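Side-chain contacts in ABC transporter, substrate binding protein (Mannopine) (Agrobacterium fabrum, PDB 5L9S), which serves as the periplasmic solute-binding component of an ABC transporter, probably capturing the opine mannopine for uptake: residues A[122-127]-A[204-209]; A[212-217]-A[222-227]; A[143-148]-A[208-213]. One frame throughout, in Å; residues are numbered along the deposited sequence.

Contact 1 (A[122-127]-A[204-209]); sequences SNPQTW and YRVGQI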
# COMPACT_ATOMS: atom_id res chain seq x y z
N SER A 122 -26.53 1.08 -12.73
CA SER A 122 -25.75 -0.10 -13.08
C SER A 122 -24.27 0.26 -13.21
O SER A 122 -23.84 0.78 -14.25
CB SER A 122 -26.27 -0.74 -14.36
OG SER A 122 -25.61 -1.97 -14.62
N ASN A 123 -23.49 -0.03 -12.17
CA ASN A 123 -22.07 0.29 -12.15
C ASN A 123 -21.17 -0.96 -12.12
O ASN A 123 -21.62 -2.02 -11.67
CB ASN A 123 -21.76 1.24 -11.01
CG ASN A 123 -22.64 2.46 -10.99
OD1 ASN A 123 -23.42 2.67 -10.08
ND2 ASN A 123 -22.54 3.27 -12.02
N PRO A 124 -19.93 -0.89 -12.66
CA PRO A 124 -19.06 -2.08 -12.64
C PRO A 124 -18.61 -2.43 -11.23
O PRO A 124 -18.27 -1.53 -10.46
CB PRO A 124 -17.88 -1.70 -13.54
CG PRO A 124 -18.13 -0.31 -14.00
CD PRO A 124 -19.22 0.29 -13.22
N GLN A 125 -18.61 -3.72 -10.87
CA GLN A 125 -18.24 -4.11 -9.51
C GLN A 125 -16.99 -5.00 -9.44
O GLN A 125 -16.42 -5.17 -8.36
CB GLN A 125 -19.44 -4.73 -8.77
CG GLN A 125 -20.61 -3.74 -8.55
CD GLN A 125 -20.17 -2.43 -7.92
OE1 GLN A 125 -19.64 -2.37 -6.81
NE2 GLN A 125 -20.37 -1.33 -8.63
N THR A 126 -16.55 -5.56 -10.58
CA THR A 126 -15.39 -6.43 -10.64
C THR A 126 -14.46 -6.01 -11.76
O THR A 126 -14.85 -5.21 -12.61
CB THR A 126 -15.81 -7.89 -10.86
OG1 THR A 126 -16.42 -7.99 -12.13
CG2 THR A 126 -16.75 -8.41 -9.78
N TRP A 127 -13.25 -6.57 -11.80
CA TRP A 127 -12.31 -6.33 -12.89
C TRP A 127 -12.90 -6.87 -14.23
O TRP A 127 -12.68 -6.27 -15.28
CB TRP A 127 -10.93 -6.93 -12.57
CG TRP A 127 -10.26 -6.28 -11.39
CD1 TRP A 127 -9.85 -6.88 -10.23
CD2 TRP A 127 -9.90 -4.89 -11.27
NE1 TRP A 127 -9.25 -5.97 -9.41
CE2 TRP A 127 -9.28 -4.73 -10.01
CE3 TRP A 127 -10.02 -3.77 -12.12
CZ2 TRP A 127 -8.83 -3.49 -9.55
CZ3 TRP A 127 -9.58 -2.53 -11.66
CH2 TRP A 127 -8.99 -2.40 -10.40
N TYR A 204 -12.66 9.75 -18.31
CA TYR A 204 -12.91 8.33 -18.07
C TYR A 204 -14.07 8.16 -17.11
O TYR A 204 -14.33 9.05 -16.26
CB TYR A 204 -11.66 7.54 -17.58
CG TYR A 204 -11.24 7.82 -16.16
CD1 TYR A 204 -11.71 7.05 -15.10
CD2 TYR A 204 -10.31 8.82 -15.88
CE1 TYR A 204 -11.29 7.28 -13.80
CE2 TYR A 204 -9.90 9.07 -14.58
CZ TYR A 204 -10.36 8.28 -13.54
OH TYR A 204 -9.91 8.54 -12.27
N ARG A 205 -14.73 7.00 -17.25
CA ARG A 205 -15.89 6.59 -16.46
C ARG A 205 -15.64 5.32 -15.62
O ARG A 205 -16.38 5.06 -14.67
CB ARG A 205 -17.13 6.44 -17.37
CG ARG A 205 -17.60 7.76 -17.98
CD ARG A 205 -18.99 7.65 -18.58
NE ARG A 205 -20.04 7.79 -17.56
CZ ARG A 205 -20.86 8.83 -17.46
NH1 ARG A 205 -20.78 9.84 -18.32
NH2 ARG A 205 -21.78 8.86 -16.51
N VAL A 206 -14.63 4.51 -15.99
CA VAL A 206 -14.24 3.28 -15.28
C VAL A 206 -12.72 3.22 -15.21
O VAL A 206 -12.08 3.26 -16.26
CB VAL A 206 -14.82 2.01 -15.93
CG1 VAL A 206 -14.46 0.78 -15.11
CG2 VAL A 206 -16.33 2.10 -16.12
N GLY A 207 -12.15 3.10 -14.02
CA GLY A 207 -10.70 3.07 -13.88
C GLY A 207 -10.13 2.43 -12.65
O GLY A 207 -10.84 2.19 -11.68
N GLN A 208 -8.83 2.12 -12.70
CA GLN A 208 -8.08 1.58 -11.59
C GLN A 208 -7.33 2.78 -11.02
O GLN A 208 -6.45 3.34 -11.69
CB GLN A 208 -7.11 0.48 -12.04
CG GLN A 208 -6.16 0.03 -10.95
CD GLN A 208 -5.27 -1.09 -11.39
OE1 GLN A 208 -5.61 -2.26 -11.34
NE2 GLN A 208 -4.07 -0.78 -11.78
N ILE A 209 -7.78 3.27 -9.86
CA ILE A 209 -7.16 4.44 -9.21
C ILE A 209 -6.87 4.15 -7.73
O ILE A 209 -7.21 3.07 -7.25
CB ILE A 209 -7.96 5.75 -9.44
CG1 ILE A 209 -9.27 5.79 -8.66
CG2 ILE A 209 -8.17 6.03 -10.95
CD1 ILE A 209 -9.98 7.16 -8.67

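Contact 2 (A[212-217]-A[222-227]); sequences TRAKAL and YKIGWS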
# COMPACT_ATOMS: atom_id res chain seq x y z
N THR A 212 -7.37 6.70 -1.97
CA THR A 212 -7.08 8.04 -1.45
C THR A 212 -7.61 9.14 -2.40
O THR A 212 -8.25 10.09 -1.94
CB THR A 212 -5.57 8.16 -1.16
OG1 THR A 212 -5.31 7.37 -0.00
CG2 THR A 212 -5.10 9.58 -0.90
N ARG A 213 -7.34 8.98 -3.71
CA ARG A 213 -7.77 9.93 -4.73
C ARG A 213 -9.28 9.81 -5.04
O ARG A 213 -9.90 10.83 -5.34
CB ARG A 213 -6.89 9.84 -6.01
CG ARG A 213 -5.37 9.91 -5.82
CD ARG A 213 -4.88 10.94 -4.80
NE ARG A 213 -4.64 12.26 -5.37
CZ ARG A 213 -3.44 12.80 -5.60
NH1 ARG A 213 -3.33 14.02 -6.09
NH2 ARG A 213 -2.34 12.14 -5.26
N ALA A 214 -9.87 8.60 -4.92
CA ALA A 214 -11.31 8.38 -5.11
C ALA A 214 -12.08 9.03 -3.97
O ALA A 214 -13.11 9.65 -4.22
CB ALA A 214 -11.60 6.89 -5.16
N LYS A 215 -11.58 8.92 -2.73
CA LYS A 215 -12.11 9.53 -1.50
C LYS A 215 -12.17 11.03 -1.63
O LYS A 215 -13.17 11.63 -1.25
CB LYS A 215 -11.19 9.21 -0.33
CG LYS A 215 -11.66 8.11 0.57
CD LYS A 215 -10.91 8.18 1.90
CE LYS A 215 -10.82 6.85 2.59
NZ LYS A 215 -9.87 5.89 1.95
N ALA A 216 -11.08 11.63 -2.15
CA ALA A 216 -10.92 13.09 -2.36
C ALA A 216 -11.94 13.59 -3.37
O ALA A 216 -12.54 14.63 -3.11
CB ALA A 216 -9.51 13.42 -2.82
N LEU A 217 -12.21 12.82 -4.45
CA LEU A 217 -13.21 13.18 -5.47
C LEU A 217 -14.63 13.16 -4.90
O LEU A 217 -15.41 14.06 -5.23
CB LEU A 217 -13.12 12.28 -6.71
CG LEU A 217 -11.96 12.58 -7.68
CD1 LEU A 217 -11.54 11.31 -8.46
CD2 LEU A 217 -12.30 13.75 -8.61
N TYR A 222 -18.07 14.88 -6.27
CA TYR A 222 -18.20 14.09 -7.49
C TYR A 222 -18.95 12.77 -7.28
O TYR A 222 -18.87 12.14 -6.23
CB TYR A 222 -16.86 13.87 -8.18
CG TYR A 222 -16.29 15.15 -8.76
CD1 TYR A 222 -16.72 15.63 -10.00
CD2 TYR A 222 -15.33 15.89 -8.07
CE1 TYR A 222 -16.20 16.81 -10.54
CE2 TYR A 222 -14.79 17.05 -8.61
CZ TYR A 222 -15.23 17.51 -9.84
OH TYR A 222 -14.70 18.66 -10.39
N LYS A 223 -19.72 12.42 -8.31
CA LYS A 223 -20.55 11.23 -8.44
C LYS A 223 -19.64 10.02 -8.77
O LYS A 223 -19.68 9.48 -9.86
CB LYS A 223 -21.63 11.49 -9.51
CG LYS A 223 -22.99 11.93 -8.97
CD LYS A 223 -22.98 13.25 -8.21
CE LYS A 223 -24.08 13.31 -7.18
NZ LYS A 223 -23.88 14.45 -6.25
N ILE A 224 -18.82 9.62 -7.79
CA ILE A 224 -17.88 8.52 -7.88
C ILE A 224 -18.22 7.43 -6.87
O ILE A 224 -18.62 7.72 -5.74
CB ILE A 224 -16.39 9.02 -7.73
CG1 ILE A 224 -15.36 7.90 -8.10
CG2 ILE A 224 -16.10 9.64 -6.35
CD1 ILE A 224 -13.95 8.30 -8.23
N GLY A 225 -18.00 6.20 -7.30
CA GLY A 225 -18.14 5.02 -6.48
C GLY A 225 -16.91 4.14 -6.65
O GLY A 225 -16.07 4.39 -7.51
N TRP A 226 -16.80 3.11 -5.84
CA TRP A 226 -15.70 2.17 -5.97
C TRP A 226 -16.10 0.82 -5.46
O TRP A 226 -17.11 0.70 -4.75
CB TRP A 226 -14.39 2.67 -5.31
CG TRP A 226 -14.54 3.10 -3.89
CD1 TRP A 226 -14.50 2.31 -2.78
CD2 TRP A 226 -14.74 4.44 -3.42
NE1 TRP A 226 -14.68 3.08 -1.64
CE2 TRP A 226 -14.82 4.39 -2.01
CE3 TRP A 226 -14.88 5.68 -4.07
CZ2 TRP A 226 -15.00 5.53 -1.24
CZ3 TRP A 226 -15.09 6.80 -3.29
CH2 TRP A 226 -15.14 6.72 -1.90
N SER A 227 -15.32 -0.21 -5.84
CA SER A 227 -15.56 -1.58 -5.39
C SER A 227 -14.31 -2.19 -4.73
O SER A 227 -13.20 -2.00 -5.23
CB SER A 227 -16.04 -2.42 -6.56
OG SER A 227 -16.07 -3.77 -6.16

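Contact 3 (A[143-148]-A[208-213]); sequences PNFDDP and QIWLTR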
# COMPACT_ATOMS: atom_id res chain seq x y z
N PRO A 143 -3.22 3.05 -14.29
CA PRO A 143 -1.94 3.76 -14.07
C PRO A 143 -0.89 3.33 -15.07
O PRO A 143 -0.88 2.20 -15.58
CB PRO A 143 -1.53 3.36 -12.66
CG PRO A 143 -2.25 2.11 -12.37
CD PRO A 143 -3.51 2.11 -13.19
N ASN A 144 -0.03 4.26 -15.40
CA ASN A 144 1.10 4.02 -16.27
C ASN A 144 2.36 4.52 -15.57
O ASN A 144 2.93 5.56 -15.91
CB ASN A 144 0.91 4.60 -17.68
CG ASN A 144 2.16 4.53 -18.53
OD1 ASN A 144 2.85 3.49 -18.60
ND2 ASN A 144 2.51 5.65 -19.14
N PHE A 145 2.70 3.79 -14.53
CA PHE A 145 3.95 3.96 -13.81
C PHE A 145 4.70 2.66 -14.07
O PHE A 145 4.08 1.69 -14.56
CB PHE A 145 3.78 4.33 -12.32
CG PHE A 145 2.59 3.80 -11.54
CD1 PHE A 145 2.35 2.43 -11.44
CD2 PHE A 145 1.80 4.67 -10.78
CE1 PHE A 145 1.30 1.95 -10.66
CE2 PHE A 145 0.76 4.18 -10.00
CZ PHE A 145 0.52 2.83 -9.93
N ASP A 146 6.03 2.68 -13.87
CA ASP A 146 6.98 1.63 -14.22
C ASP A 146 6.60 0.18 -13.84
O ASP A 146 6.87 -0.71 -14.65
CB ASP A 146 8.38 1.97 -13.72
CG ASP A 146 9.03 3.08 -14.55
OD1 ASP A 146 9.12 2.92 -15.79
OD2 ASP A 146 9.44 4.09 -13.95
N ASP A 147 5.96 -0.08 -12.68
CA ASP A 147 5.58 -1.48 -12.44
C ASP A 147 4.11 -1.73 -12.79
O ASP A 147 3.22 -1.12 -12.19
CB ASP A 147 5.95 -2.02 -11.04
CG ASP A 147 6.03 -3.55 -10.93
OD1 ASP A 147 5.14 -4.25 -11.47
OD2 ASP A 147 6.94 -4.05 -10.22
N PRO A 148 3.85 -2.66 -13.74
CA PRO A 148 2.47 -2.94 -14.16
C PRO A 148 1.76 -4.10 -13.43
O PRO A 148 0.67 -4.50 -13.86
CB PRO A 148 2.68 -3.33 -15.62
CG PRO A 148 3.97 -4.10 -15.60
CD PRO A 148 4.82 -3.42 -14.58
N GLN A 208 -8.83 2.12 -12.70
CA GLN A 208 -8.08 1.58 -11.59
C GLN A 208 -7.33 2.78 -11.02
O GLN A 208 -6.45 3.34 -11.69
CB GLN A 208 -7.11 0.48 -12.04
CG GLN A 208 -6.16 0.03 -10.95
CD GLN A 208 -5.27 -1.09 -11.39
OE1 GLN A 208 -5.61 -2.26 -11.34
NE2 GLN A 208 -4.07 -0.78 -11.78
N ILE A 209 -7.78 3.27 -9.86
CA ILE A 209 -7.16 4.44 -9.21
C ILE A 209 -6.87 4.15 -7.73
O ILE A 209 -7.21 3.07 -7.25
CB ILE A 209 -7.96 5.75 -9.44
CG1 ILE A 209 -9.27 5.79 -8.66
CG2 ILE A 209 -8.17 6.03 -10.95
CD1 ILE A 209 -9.98 7.16 -8.67
N TRP A 210 -6.22 5.08 -7.02
CA TRP A 210 -5.96 4.90 -5.59
C TRP A 210 -7.22 5.29 -4.81
O TRP A 210 -7.84 6.32 -5.11
CB TRP A 210 -4.78 5.76 -5.10
CG TRP A 210 -3.42 5.45 -5.65
CD1 TRP A 210 -2.85 4.21 -5.81
CD2 TRP A 210 -2.40 6.40 -6.02
NE1 TRP A 210 -1.59 4.33 -6.36
CE2 TRP A 210 -1.28 5.67 -6.48
CE3 TRP A 210 -2.35 7.81 -6.05
CZ2 TRP A 210 -0.11 6.30 -6.91
CZ3 TRP A 210 -1.18 8.43 -6.47
CH2 TRP A 210 -0.09 7.68 -6.92
N LEU A 211 -7.57 4.50 -3.77
CA LEU A 211 -8.69 4.83 -2.88
C LEU A 211 -8.59 6.25 -2.29
O LEU A 211 -9.60 6.93 -2.19
CB LEU A 211 -8.85 3.79 -1.76
CG LEU A 211 -10.07 3.92 -0.82
CD1 LEU A 211 -11.37 4.11 -1.60
CD2 LEU A 211 -10.17 2.73 0.08
N THR A 212 -7.37 6.70 -1.97
CA THR A 212 -7.08 8.04 -1.45
C THR A 212 -7.61 9.14 -2.40
O THR A 212 -8.25 10.09 -1.94
CB THR A 212 -5.57 8.16 -1.16
OG1 THR A 212 -5.31 7.37 -0.00
CG2 THR A 212 -5.10 9.58 -0.90
N ARG A 213 -7.34 8.98 -3.71
CA ARG A 213 -7.77 9.93 -4.73
C ARG A 213 -9.28 9.81 -5.04
O ARG A 213 -9.90 10.83 -5.34
CB ARG A 213 -6.89 9.84 -6.01
CG ARG A 213 -5.37 9.91 -5.82
CD ARG A 213 -4.88 10.94 -4.80
NE ARG A 213 -4.64 12.26 -5.37
CZ ARG A 213 -3.44 12.80 -5.60
NH1 ARG A 213 -3.33 14.02 -6.09
NH2 ARG A 213 -2.34 12.14 -5.26

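Contact 1 (A[122-127]-A[204-209])
The backbone from Pro124 to Trp127 runs at 36° to that from Val206 to Gln208, with the nearest alpha carbons, Pro124 CA and Val206 CA, 7.7 Å apart, so side chains alone bridge the gap. In this type II periplasmic binding protein fold, the contact lays the loop after strand 103-116 over strand 206-210, which lies between strands 103-116 and 140-143 of the sheet. Two separate pairs do the work. At one end, Pro124 points the outer carbon of its ring at the fork of Val206: Pro124 CG is 3.7 Å from Val206 CG2 and 4.0 Å from Val206 CG1. Both methyls can meet the proline because CG1 stands anti to the backbone N (chi1 -177°), leaving CG2 anti to the carbonyl carbon. A rigid ring and a branched aliphatic side chain suit this buried, apolar meeting. At the other end, the six-membered ring of Trp127 reaches Gln208, and the two side chains cross at about a right angle. Gln208 is extended beyond CG, which makes its aliphatic part a surface for the indole; its amide also lies by the ring, with the two planes 87° apart. Trp127 serves two needs at once, giving apolar bulk to the strand while its NE1 bonds to Gly230 O, and its ring also meets Phe232. Thr126, just before it, is the N-cap of helix 127-130 and bonds through OG1 to Asp129 N. On the strand, the backbone of Gln208 is held by Trp189, whose NE1 bonds to Gln208 O. Toward the indole, Gln208 CB lies 3.8 Å from Trp127 CH2 and 3.9 Å from Trp127 CZ3.

Contact 2 (A[212-217]-A[222-227])
Ala214 and Leu217 of helix 211-219 pack on Ile224 and Trp226 of strand 224-240, the short segments running nearly antiparallel at 149° with axes 8.4 Å apart. Strand 206-210, helix 211-219 and strand 224-240 form a beta-alpha-beta crossover with strand 103-116 between the two parallel strands; here the helix packs on the second strand. A single hydrogen bond spans the segments, from Tyr222 N to Leu217 O, 3.0 Å long and bent to 150° at the hydrogen; it ties the residue after the turn back to the last turn of the helix. The same carbonyl lies at the edge of the Tyr222 ring, in its plane. Apolar packing supplies the rest. Leu217 splits its branches, CD2 lying 3.7 Å from Tyr222 CD2 and CD1 3.9 Å from Ile224 CD1, a fork well suited to serving two partners. Small Ala214 lets the indole come near the helix backbone: its CB is 3.7 Å from Trp226 CE3, and Ala214 O is 3.6 Å from Trp226 CZ3. Trp226 reaches there with CG between its backbone N and carbonyl carbon (chi1 53°). The indole has partners beyond the two segments: NE1 bonds to Tyr228 OH, and Lys218 makes a cation-pi contact with the ring. Helix and strand are therefore matched by shape and hydrophobicity, with one backbone bond between them and no side-chain polar bond between the two segments.

Contact 3 (A[143-148]-A[208-213])
The loop that leaves strand 140-143 brings Pro143 and Phe145 against Gln208 and Trp210, in the C-terminal half of the neighbouring parallel strand 206-210. Pro143 CD does the touching in the first pair, 4.0 Å from Gln208 CG and 3.5 Å from Gln208 O, and the proline ring also lies alongside the glutamine amide; the two side chains cross at about a right angle. A proline fits here, being compact, apolar and rigid. It serves a second neighbour too, since Pro143 CB sits 3.4 Å above the plane of the Phe145 ring, offset toward its rim. In the type II binding-protein fold, loops at the C-terminal ends of such parallel strands commonly face the cleft between the lobes, and this pair of aromatic side chains is consistent with such a position. Phe145 CE2 comes within 3.8 Å of Trp210 CZ2, and the side chains meet at a slant. Phe145 has an unusual chi1 of 33°, which turns its ring toward Trp210. Trp189 meets each of these two rings edge to face, making an aromatic cluster from broad, flat groups. Asp146 forms a salt bridge with Arg190, and Asp147 OD1 caps Trp149 N at the start of helix 149-158. Asp147 O also lies at the edge of the Phe145 ring, in its plane.

In the fold
All three contacts lie around one part of the mixed sheet, formed by strands 140-143, 185-189 and 206-210 with parts of the long strands 103-116 and 224-240, probably one lobe. Both segments of contact 1 precede those of contact 2 in the sequence, while contacts 1 and 3 both end on strand 206-210 and share Gln208 and Ile209. Contact 3 runs on into helix 211-219, from which contact 2 begins. The centres of contacts 1 and 2 are about 11 Å apart, and each is about 14 Å from that of contact 3. Ile209 CD1 packs on Ala214 and Ile224, and Gln125 O probably bonds to Ser227 OG. Strand 206-210 thus joins loop, helix and neighbouring strands into one body, consistent with a lobe that moves as a unit.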